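Local coordinates for dihydropteroate synthase (Anaplasma phagocytophilum, PDB 6UCZ), which probably catalyses the joining of a dihydropterin pyrophosphate to p-aminobenzoate to give dihydropteroate, a step of folate synthesis, and is seen here with a bound pterin monophosphate, at residues V28-I32 / I285-N289; L97-I101 / A124-V129; P144-A148 / T191-V197; H238-F244 / R254-T258. All blocks are in the same frame, centred on the assembly; numbering follows the deposited sequence.

Contact 1 (V28-I32 / I285-N289)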
# COMPACT_ATOMS: atom_id res chain seq x y z
N VAL A 28 2.93 8.45 18.21
CA VAL A 28 2.37 7.81 17.02
C VAL A 28 3.44 7.76 15.91
O VAL A 28 3.73 8.76 15.26
CB VAL A 28 1.09 8.55 16.55
CG1 VAL A 28 0.63 8.05 15.19
CG2 VAL A 28 -0.02 8.42 17.59
N THR A 29 3.99 6.57 15.71
CA THR A 29 5.08 6.32 14.76
C THR A 29 4.60 6.10 13.32
O THR A 29 5.35 5.51 12.53
CB THR A 29 5.92 5.14 15.23
OG1 THR A 29 5.09 4.20 15.93
CG2 THR A 29 7.04 5.62 16.16
N THR A 30 3.39 6.53 12.98
CA THR A 30 2.81 6.23 11.67
C THR A 30 3.61 6.88 10.56
O THR A 30 3.94 8.07 10.62
CB THR A 30 1.36 6.72 11.64
OG1 THR A 30 0.61 6.07 12.66
CG2 THR A 30 0.72 6.49 10.29
N LYS A 31 3.97 6.09 9.54
CA LYS A 31 4.73 6.59 8.41
C LYS A 31 3.81 6.94 7.24
O LYS A 31 2.82 6.25 6.99
CB LYS A 31 5.78 5.56 7.97
CG LYS A 31 6.94 5.44 8.96
CD LYS A 31 8.00 4.48 8.43
CE LYS A 31 9.19 4.33 9.38
NZ LYS A 31 9.95 5.60 9.59
N ILE A 32 4.16 8.01 6.53
CA ILE A 32 3.42 8.47 5.36
C ILE A 32 4.02 7.83 4.12
O ILE A 32 5.19 8.05 3.80
CB ILE A 32 3.45 10.00 5.23
CG1 ILE A 32 2.89 10.67 6.49
CG2 ILE A 32 2.67 10.43 4.00
CD1 ILE A 32 3.05 12.17 6.50
N ILE A 285 -1.47 13.13 11.29
CA ILE A 285 -0.65 12.39 12.24
C ILE A 285 -0.26 13.27 13.41
O ILE A 285 -0.23 12.83 14.56
CB ILE A 285 0.58 11.78 11.54
CG1 ILE A 285 0.15 10.66 10.58
CG2 ILE A 285 1.57 11.25 12.55
CD1 ILE A 285 1.26 10.28 9.58
N LYS A 286 0.06 14.54 13.13
CA LYS A 286 0.36 15.48 14.21
C LYS A 286 -0.83 15.65 15.14
O LYS A 286 -0.65 15.78 16.36
CB LYS A 286 0.78 16.82 13.62
CG LYS A 286 2.22 16.81 13.05
CD LYS A 286 2.50 17.99 12.13
CE LYS A 286 3.81 17.79 11.37
NZ LYS A 286 4.92 17.45 12.30
N ILE A 287 -2.05 15.67 14.60
CA ILE A 287 -3.23 15.78 15.45
C ILE A 287 -3.38 14.53 16.30
O ILE A 287 -3.64 14.61 17.50
CB ILE A 287 -4.48 16.06 14.59
CG1 ILE A 287 -4.46 17.52 14.11
CG2 ILE A 287 -5.78 15.78 15.36
CD1 ILE A 287 -5.65 17.87 13.23
N ALA A 288 -3.19 13.34 15.69
CA ALA A 288 -3.23 12.11 16.46
C ALA A 288 -2.22 12.13 17.59
O ALA A 288 -2.51 11.69 18.71
CB ALA A 288 -2.98 10.90 15.55
N ASN A 289 -1.01 12.64 17.32
CA ASN A 289 0.02 12.75 18.35
C ASN A 289 -0.43 13.64 19.50
O ASN A 289 -0.10 13.38 20.67
CB ASN A 289 1.32 13.28 17.75
CG ASN A 289 2.18 12.16 17.18
OD1 ASN A 289 2.33 11.10 17.79
ND2 ASN A 289 2.73 12.39 15.99
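Ile285 CD1 reaches into Ile32 and Thr30 where the last helix of the TIM barrel, 278-290, packs on its first strand, 31-37. This is the tight part. The methyl CD1 lies 3.5 Å from Ile32 CG1 and 3.6 Å from Thr30 O. Thr30 CG2 closes in on the same methyl at 3.9 Å. The extended second torsion of Ile285 (chi2 164°) carries CD1 forward to the strand, while its branch CG2 stays back and faces Val28. Ile32 also rests on Val278 and Thr281 of the same helix. The hydroxyl of Thr30 bonds to Val270 O.

The contact loosens towards Val28, the first modelled residue, which is partly exposed and poorly ordered. Val28 CG1 is 4.3 Å from Ile285 CG2, and Val28 CG2 is 4.4 Å from Ala288 CB. Ala266 of helix 255-267 touches Val28, Thr30 and Ala288, and so fills in beside the two segments. At this looser end there is one direct polar bond across the contact. The disorder of Val28 makes it less certain than its length suggests. Val28 N donates to Asn289 OD1 at 2.7 Å, in the plane of the amide carbonyl, with a C=O...N angle of 159°.

Contact 2 (L97-I101 / A124-V129)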
# COMPACT_ATOMS: atom_id res chain seq x y z
N LEU A 97 12.77 5.26 -11.89
CA LEU A 97 13.10 4.70 -10.58
C LEU A 97 14.52 5.04 -10.12
O LEU A 97 14.69 5.30 -8.91
CB LEU A 97 12.83 3.19 -10.63
CG LEU A 97 12.47 2.42 -9.36
CD1 LEU A 97 11.33 3.13 -8.62
CD2 LEU A 97 12.03 1.00 -9.74
N PRO A 98 15.56 5.03 -10.96
CA PRO A 98 16.89 5.43 -10.45
C PRO A 98 16.93 6.85 -9.89
O PRO A 98 17.53 7.07 -8.83
CB PRO A 98 17.80 5.28 -11.68
CG PRO A 98 17.13 4.28 -12.54
CD PRO A 98 15.65 4.56 -12.35
N GLU A 99 16.32 7.82 -10.58
CA GLU A 99 16.35 9.19 -10.07
C GLU A 99 15.50 9.34 -8.82
O GLU A 99 15.90 10.03 -7.87
CB GLU A 99 15.90 10.18 -11.15
CG GLU A 99 17.03 10.85 -11.92
CD GLU A 99 17.97 11.64 -11.03
OE1 GLU A 99 17.66 12.80 -10.69
OE2 GLU A 99 19.03 11.09 -10.66
N ILE A 100 14.33 8.70 -8.79
CA ILE A 100 13.48 8.75 -7.61
C ILE A 100 14.20 8.16 -6.41
O ILE A 100 14.16 8.72 -5.31
CB ILE A 100 12.15 8.02 -7.89
CG1 ILE A 100 11.31 8.80 -8.90
CG2 ILE A 100 11.37 7.75 -6.58
CD1 ILE A 100 10.13 8.01 -9.47
N ILE A 101 14.90 7.04 -6.61
CA ILE A 101 15.65 6.42 -5.52
C ILE A 101 16.76 7.35 -5.05
O ILE A 101 16.98 7.51 -3.84
CB ILE A 101 16.19 5.05 -5.95
CG1 ILE A 101 15.04 4.05 -6.10
CG2 ILE A 101 17.25 4.53 -4.98
CD1 ILE A 101 15.43 2.81 -6.89
N ALA A 124 13.60 -3.67 -9.28
CA ALA A 124 13.54 -2.48 -8.45
C ALA A 124 14.46 -2.62 -7.25
O ALA A 124 15.16 -1.67 -6.87
CB ALA A 124 12.09 -2.23 -8.00
N LEU A 125 14.51 -3.82 -6.66
CA LEU A 125 15.40 -4.05 -5.52
C LEU A 125 16.86 -3.88 -5.92
O LEU A 125 17.66 -3.33 -5.14
CB LEU A 125 15.15 -5.44 -4.94
CG LEU A 125 13.85 -5.53 -4.11
CD1 LEU A 125 13.43 -6.97 -3.86
CD2 LEU A 125 14.04 -4.78 -2.80
N LYS A 126 17.23 -4.34 -7.12
CA LYS A 126 18.59 -4.10 -7.58
C LYS A 126 18.88 -2.62 -7.72
O LYS A 126 20.02 -2.18 -7.49
CB LYS A 126 18.85 -4.82 -8.91
CG LYS A 126 19.11 -6.31 -8.76
CD LYS A 126 18.96 -7.05 -10.08
CE LYS A 126 19.09 -8.54 -9.86
NZ LYS A 126 18.74 -9.32 -11.08
N LEU A 127 17.87 -1.81 -8.05
CA LEU A 127 18.11 -0.37 -8.13
C LEU A 127 18.22 0.27 -6.76
O LEU A 127 18.76 1.38 -6.64
CB LEU A 127 17.00 0.31 -8.94
CG LEU A 127 16.99 0.03 -10.44
CD1 LEU A 127 15.87 0.81 -11.10
CD2 LEU A 127 18.36 0.38 -11.04
N GLY A 128 17.74 -0.40 -5.71
CA GLY A 128 17.92 0.11 -4.37
C GLY A 128 16.66 0.45 -3.59
O GLY A 128 16.76 1.16 -2.59
N VAL A 129 15.48 -0.02 -4.03
CA VAL A 129 14.27 0.29 -3.27
C VAL A 129 14.31 -0.43 -1.92
O VAL A 129 15.05 -1.39 -1.71
CB VAL A 129 12.96 -0.02 -4.02
CG1 VAL A 129 12.90 0.72 -5.34
CG2 VAL A 129 12.74 -1.53 -4.21
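Ile101 CD1 sits between Leu127 and Val129. It touches Leu127 CB and Val129 CG1, at 3.6 Å each. The extended second torsion (chi2 164°) carries CD1 out to them. The Ile101 and Leu127 side chains cross at about a right angle. The second apolar group is at Leu97. Its two methyls part: CD2 comes to 3.7 Å from Ala124 CB, and CD1 is a looser 4.4 Å from Val129 CG1. Leu127 answers from the other helix. Its CD1 rests against Leu97 CB at 3.9 Å and the ring atom Pro98 CD at 4.0 Å. Leu127 and Pro98 are at the exposed margin, and Trp90 of helix 86-93 touches both Leu97 and Leu127.

Contacts with backbone are fewer. Ile101 CG2 faces Leu127 O at 3.9 Å, and Ile101 CD1 comes near Gly128 N.

Hydrogen bonds do not cross this interface. They shape one side of it. Gly128 has a positive phi, 118°. Its N bonds to Leu125 O, and Val129 N makes a weaker bond to Ala124 O. This is a Schellman motif. It ends helix 118-127 and brings Val129 beside Ile101.

Val111 of strand 110-115 touches both Ile101 and Val129, and Ile113 touches Ala124 and Val129. Two successive outer helices, 97-106 and 118-127, thus pack side by side over the strand that links them, as expected in a (beta/alpha)8 barrel.

Contact 3 (P144-A148 / T191-V197)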
# COMPACT_ATOMS: atom_id res chain seq x y z
N PRO A 144 8.10 -14.68 -2.75
CA PRO A 144 8.84 -14.96 -1.51
C PRO A 144 10.34 -15.13 -1.70
O PRO A 144 11.13 -14.65 -0.87
CB PRO A 144 8.19 -16.26 -1.01
CG PRO A 144 6.80 -16.20 -1.56
CD PRO A 144 6.96 -15.60 -2.92
N ALA A 145 10.77 -15.79 -2.77
CA ALA A 145 12.20 -15.95 -3.01
C ALA A 145 12.88 -14.61 -3.22
O ALA A 145 13.98 -14.37 -2.71
CB ALA A 145 12.43 -16.88 -4.21
N ILE A 146 12.22 -13.70 -3.95
CA ILE A 146 12.77 -12.37 -4.19
C ILE A 146 12.90 -11.59 -2.88
O ILE A 146 13.93 -10.97 -2.61
CB ILE A 146 11.91 -11.60 -5.21
CG1 ILE A 146 12.06 -12.20 -6.60
CG2 ILE A 146 12.31 -10.13 -5.24
CD1 ILE A 146 13.48 -12.52 -6.94
N ALA A 147 11.84 -11.60 -2.06
CA ALA A 147 11.91 -10.86 -0.80
C ALA A 147 12.98 -11.43 0.12
O ALA A 147 13.74 -10.68 0.74
CB ALA A 147 10.54 -10.88 -0.10
N ALA A 148 13.07 -12.76 0.20
CA ALA A 148 14.04 -13.38 1.10
C ALA A 148 15.46 -13.12 0.65
O ALA A 148 16.32 -12.77 1.48
CB ALA A 148 13.79 -14.88 1.20
N THR A 191 4.13 -18.60 4.34
CA THR A 191 4.90 -18.87 3.13
C THR A 191 6.21 -18.09 3.13
O THR A 191 7.28 -18.63 2.84
CB THR A 191 4.06 -18.55 1.89
OG1 THR A 191 2.91 -19.41 1.88
CG2 THR A 191 4.87 -18.75 0.62
N LEU A 192 6.13 -16.80 3.45
CA LEU A 192 7.32 -15.95 3.45
C LEU A 192 8.37 -16.44 4.44
O LEU A 192 9.56 -16.55 4.11
CB LEU A 192 6.92 -14.50 3.78
CG LEU A 192 6.09 -13.75 2.74
CD1 LEU A 192 5.52 -12.46 3.33
CD2 LEU A 192 6.95 -13.45 1.53
N ILE A 193 7.95 -16.70 5.68
CA ILE A 193 8.89 -17.12 6.72
C ILE A 193 9.53 -18.46 6.36
O ILE A 193 10.73 -18.66 6.55
CB ILE A 193 8.18 -17.19 8.08
CG1 ILE A 193 7.71 -15.80 8.50
CG2 ILE A 193 9.10 -17.78 9.14
CD1 ILE A 193 6.96 -15.79 9.83
N ALA A 194 8.73 -19.39 5.83
CA ALA A 194 9.28 -20.68 5.43
C ALA A 194 10.31 -20.54 4.33
O ALA A 194 11.25 -21.34 4.25
CB ALA A 194 8.15 -21.62 4.98
N GLN A 195 10.18 -19.52 3.48
CA GLN A 195 11.09 -19.31 2.37
C GLN A 195 12.22 -18.35 2.71
O GLN A 195 12.96 -17.94 1.82
CB GLN A 195 10.31 -18.80 1.16
CG GLN A 195 9.33 -19.84 0.62
CD GLN A 195 8.96 -19.60 -0.83
OE1 GLN A 195 9.81 -19.30 -1.67
NE2 GLN A 195 7.67 -19.72 -1.13
N GLY A 196 12.36 -17.98 3.98
CA GLY A 196 13.50 -17.24 4.45
C GLY A 196 13.31 -15.75 4.66
O GLY A 196 14.31 -15.04 4.80
N VAL A 197 12.08 -15.26 4.69
CA VAL A 197 11.81 -13.86 4.99
C VAL A 197 11.72 -13.68 6.50
O VAL A 197 10.94 -14.37 7.17
CB VAL A 197 10.53 -13.36 4.30
CG1 VAL A 197 10.23 -11.92 4.76
CG2 VAL A 197 10.68 -13.40 2.79
O HOH W 1 9.31 -17.97 -4.14
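Gln195 OE1 and Ala145 N are joined by a water. The water donates to Gln195 OE1 at 2.8 Å and accepts from Ala145 N at 3.0 Å. Ala145 is in the first turn of helix 143-148, and the water gives its N-H a partner. No direct hydrogen bond links the two segments. Pro144 points its CB at the face of the same amide, with the ring tilted to it. This CB is 3.4 Å from Gln195 CD and about as far from the oxygen and the nitrogen. The side chain of Gln195 is extended beyond CG (chi2 -158°), which brings the amide over Pro144 CB, with OE1 at the water.

Other carbons of Pro144 meet the helix itself. Pro144 CG is 3.9 Å from Thr191 CG2, and Pro144 CA is 3.9 Å from Leu192 CD2. Leu138 touches all three residues. The hydroxyl of Thr191 bonds to Ser187 O.

Further along, Ala148 CB presses on the backbone, 3.2 Å from Gln195 O and close to Gly196 C. Val197 CG2 lies against both Ala148 and Ala147; it is 3.6 Å from Ala148 N and 3.8 Å from Ala147 CB. The backbones are close here, with Ala148 and Val197 the nearest pair.

Leu192 and Val197 also touch Ile202 of strand 202-205. Gly196, with positive phi, is the C-prime residue of a Schellman motif: Val197 N bonds to Leu192 O and Gly196 N to Ile193 O. This motif ends helix 174-194, an outer helix of the barrel, and turns the chain towards its next strand.

Contact 4 (H238-F244 / R254-T258). With PMM (pterin-6-yl-methyl-monophosphate), chain C.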
# COMPACT_ATOMS: atom_id res chain seq x y z
N HIS A 238 -6.44 3.79 2.24
CA HIS A 238 -7.81 4.29 2.18
C HIS A 238 -7.96 5.49 1.25
O HIS A 238 -9.09 5.89 0.97
CB HIS A 238 -8.27 4.70 3.59
CG HIS A 238 -7.42 5.77 4.22
ND1 HIS A 238 -6.06 5.62 4.41
CD2 HIS A 238 -7.73 7.00 4.69
CE1 HIS A 238 -5.57 6.71 4.97
NE2 HIS A 238 -6.57 7.56 5.15
N SER A 239 -6.85 6.05 0.78
CA SER A 239 -6.85 7.38 0.19
C SER A 239 -7.69 7.45 -1.08
O SER A 239 -7.42 6.74 -2.05
CB SER A 239 -5.42 7.82 -0.09
OG SER A 239 -5.39 9.14 -0.59
N ARG A 240 -8.71 8.32 -1.08
CA ARG A 240 -9.59 8.58 -2.22
C ARG A 240 -10.38 7.34 -2.66
O ARG A 240 -11.00 7.37 -3.73
CB ARG A 240 -8.81 9.12 -3.43
CG ARG A 240 -8.00 10.40 -3.17
CD ARG A 240 -7.29 10.84 -4.43
NE ARG A 240 -6.52 12.06 -4.22
CZ ARG A 240 -5.73 12.62 -5.12
NH1 ARG A 240 -5.58 12.06 -6.31
NH2 ARG A 240 -5.07 13.73 -4.83
N LYS A 241 -10.44 6.30 -1.84
CA LYS A 241 -11.07 5.04 -2.26
C LYS A 241 -12.59 5.18 -2.33
O LYS A 241 -13.20 6.06 -1.70
CB LYS A 241 -10.67 3.92 -1.30
CG LYS A 241 -9.17 3.51 -1.39
CD LYS A 241 -9.04 2.22 -2.16
CE LYS A 241 -7.61 1.84 -2.59
NZ LYS A 241 -6.93 1.08 -1.55
N SER A 242 -13.21 4.30 -3.12
CA SER A 242 -14.64 4.38 -3.33
C SER A 242 -15.43 4.19 -2.04
O SER A 242 -16.62 4.53 -2.00
CB SER A 242 -15.08 3.36 -4.38
OG SER A 242 -14.86 2.06 -3.89
N MET A 243 -14.80 3.67 -0.97
CA MET A 243 -15.48 3.61 0.32
C MET A 243 -16.03 4.99 0.73
O MET A 243 -17.04 5.07 1.43
CB MET A 243 -14.54 3.06 1.40
CG MET A 243 -13.32 3.95 1.71
SD MET A 243 -12.09 3.20 2.81
CE MET A 243 -13.03 3.11 4.33
N PHE A 244 -15.41 6.07 0.26
CA PHE A 244 -15.92 7.40 0.58
C PHE A 244 -17.16 7.75 -0.23
O PHE A 244 -17.74 8.81 0.01
CB PHE A 244 -14.84 8.46 0.36
CG PHE A 244 -13.76 8.41 1.39
CD1 PHE A 244 -13.92 9.04 2.62
CD2 PHE A 244 -12.61 7.66 1.16
CE1 PHE A 244 -12.91 8.98 3.60
CE2 PHE A 244 -11.63 7.59 2.13
CZ PHE A 244 -11.78 8.26 3.36
N ARG A 254 -11.97 14.07 -2.22
CA ARG A 254 -11.83 13.07 -1.18
C ARG A 254 -10.59 13.23 -0.31
O ARG A 254 -10.47 12.50 0.69
CB ARG A 254 -11.84 11.66 -1.78
CG ARG A 254 -13.23 11.23 -2.26
CD ARG A 254 -13.21 9.76 -2.78
NE ARG A 254 -14.55 9.35 -3.21
CZ ARG A 254 -14.78 8.32 -4.01
NH1 ARG A 254 -13.77 7.59 -4.46
NH2 ARG A 254 -16.03 8.02 -4.35
N ASP A 255 -9.68 14.15 -0.63
CA ASP A 255 -8.45 14.25 0.16
C ASP A 255 -8.72 14.70 1.60
O ASP A 255 -8.14 14.16 2.55
CB ASP A 255 -7.46 15.17 -0.55
CG ASP A 255 -6.70 14.45 -1.68
OD1 ASP A 255 -6.58 13.21 -1.65
OD2 ASP A 255 -6.25 15.13 -2.63
N VAL A 256 -9.63 15.65 1.80
CA VAL A 256 -9.95 16.11 3.15
C VAL A 256 -10.67 14.99 3.92
O VAL A 256 -10.25 14.67 5.05
CB VAL A 256 -10.76 17.42 3.14
CG1 VAL A 256 -11.24 17.74 4.52
CG2 VAL A 256 -9.91 18.55 2.60
N PRO A 257 -11.72 14.36 3.38
CA PRO A 257 -12.28 13.18 4.08
C PRO A 257 -11.25 12.09 4.34
O PRO A 257 -11.31 11.43 5.39
CB PRO A 257 -13.39 12.70 3.13
CG PRO A 257 -13.82 13.94 2.43
CD PRO A 257 -12.56 14.73 2.22
N THR A 258 -10.33 11.86 3.40
CA THR A 258 -9.27 10.88 3.65
C THR A 258 -8.47 11.24 4.89
O THR A 258 -8.21 10.38 5.74
CB THR A 258 -8.37 10.78 2.41
OG1 THR A 258 -9.13 10.21 1.34
CG2 THR A 258 -7.10 9.92 2.66
N5 PMM C . -4.35 0.34 -3.27
C6 PMM C . -4.02 0.53 -4.56
C7 PMM C . -2.77 0.17 -5.03
N8 PMM C . -1.81 -0.39 -4.27
N1 PMM C . -1.16 -1.12 -2.22
C2 PMM C . -1.43 -1.34 -0.93
N2 PMM C . -0.51 -1.91 -0.15
N3 PMM C . -2.63 -1.02 -0.36
C4 PMM C . -3.70 -0.47 -1.02
O4 PMM C . -4.76 -0.24 -0.44
C4A PMM C . -3.44 -0.21 -2.45
C8A PMM C . -2.15 -0.57 -2.99
C9 PMM C . -5.10 1.08 -5.44
O10 PMM C . -5.32 2.47 -5.12
PA PMM C . -4.87 3.68 -6.10
O1P PMM C . -5.49 4.93 -5.46
O2P PMM C . -5.56 3.46 -7.43
O3P PMM C . -3.38 3.73 -6.20
O HOH W 2 -5.14 11.83 -0.03
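Arg240 grips Asp255 side-on in a two-bond salt bridge. Arg240 NE meets Asp255 OD1 at 2.8 Å, almost straight at 174°, and Arg240 NH2 meets Asp255 OD2 at 2.9 Å. The guanidinium and carboxylate planes are 39° apart. A water donates to Asp255 OD1 and also bonds Ser239 OG, which pairs with His276 ND1.

Thr258 OG1 is held by two bonds. It accepts from Arg240 N at 3.1 Å and donates to Arg254 O at 2.7 Å. Thr258 N reaches the same carbonyl from its opposite face. Arg254 returns across the contact: its NH1 donates to Arg240 O at 2.9 Å, from above the carbonyl plane. Arg254 NE bonds to Val249 O. These bonds hold the type II beta turn from His238 to Lys241. His238 NE2 makes a weak bond to Thr258 O, and Ser262 OG is its stronger partner. The bent side chain of Lys241 reaches the pterin site, where its NZ donates to N5 of the bound pterin-6-yl-methyl-monophosphate at 3.2 Å. NZ also bonds Gly237 O and Leu208 O.

Packing lies further out. Phe244 CD1 is 3.7 Å from Pro257 CB, and Phe244 CZ is 3.6 Å from Thr258 CA.

The loop after strand 235-236 is thus held to the start of helix 255-267. His238 leans on Leu273 and Val275 of strand 272-275, and Trp218 of helix 214-222 meets the Phe244 ring edge-to-face.

The modelled chain starts at contact 1, whose partner lies on the last helix. Contact 1 therefore spans nearly the whole modelled chain, joining the first strand of the barrel to its final helix, and the other three fall within that span. They follow in series. Contact 2 closes a short loop through strand 110-115 and pairs two outer helices. Contact 3 opens after it and ties helix 143-148 to the end of helix 174-194. These two touch directly, Leu125 CD1 to Ile146 CG2 at 3.6 Å. Contact 4 closes the shortest loop, beside the pterin site, with its centre about 33 Å from that of contact 3, across the centre of the chain. None of the loops cross.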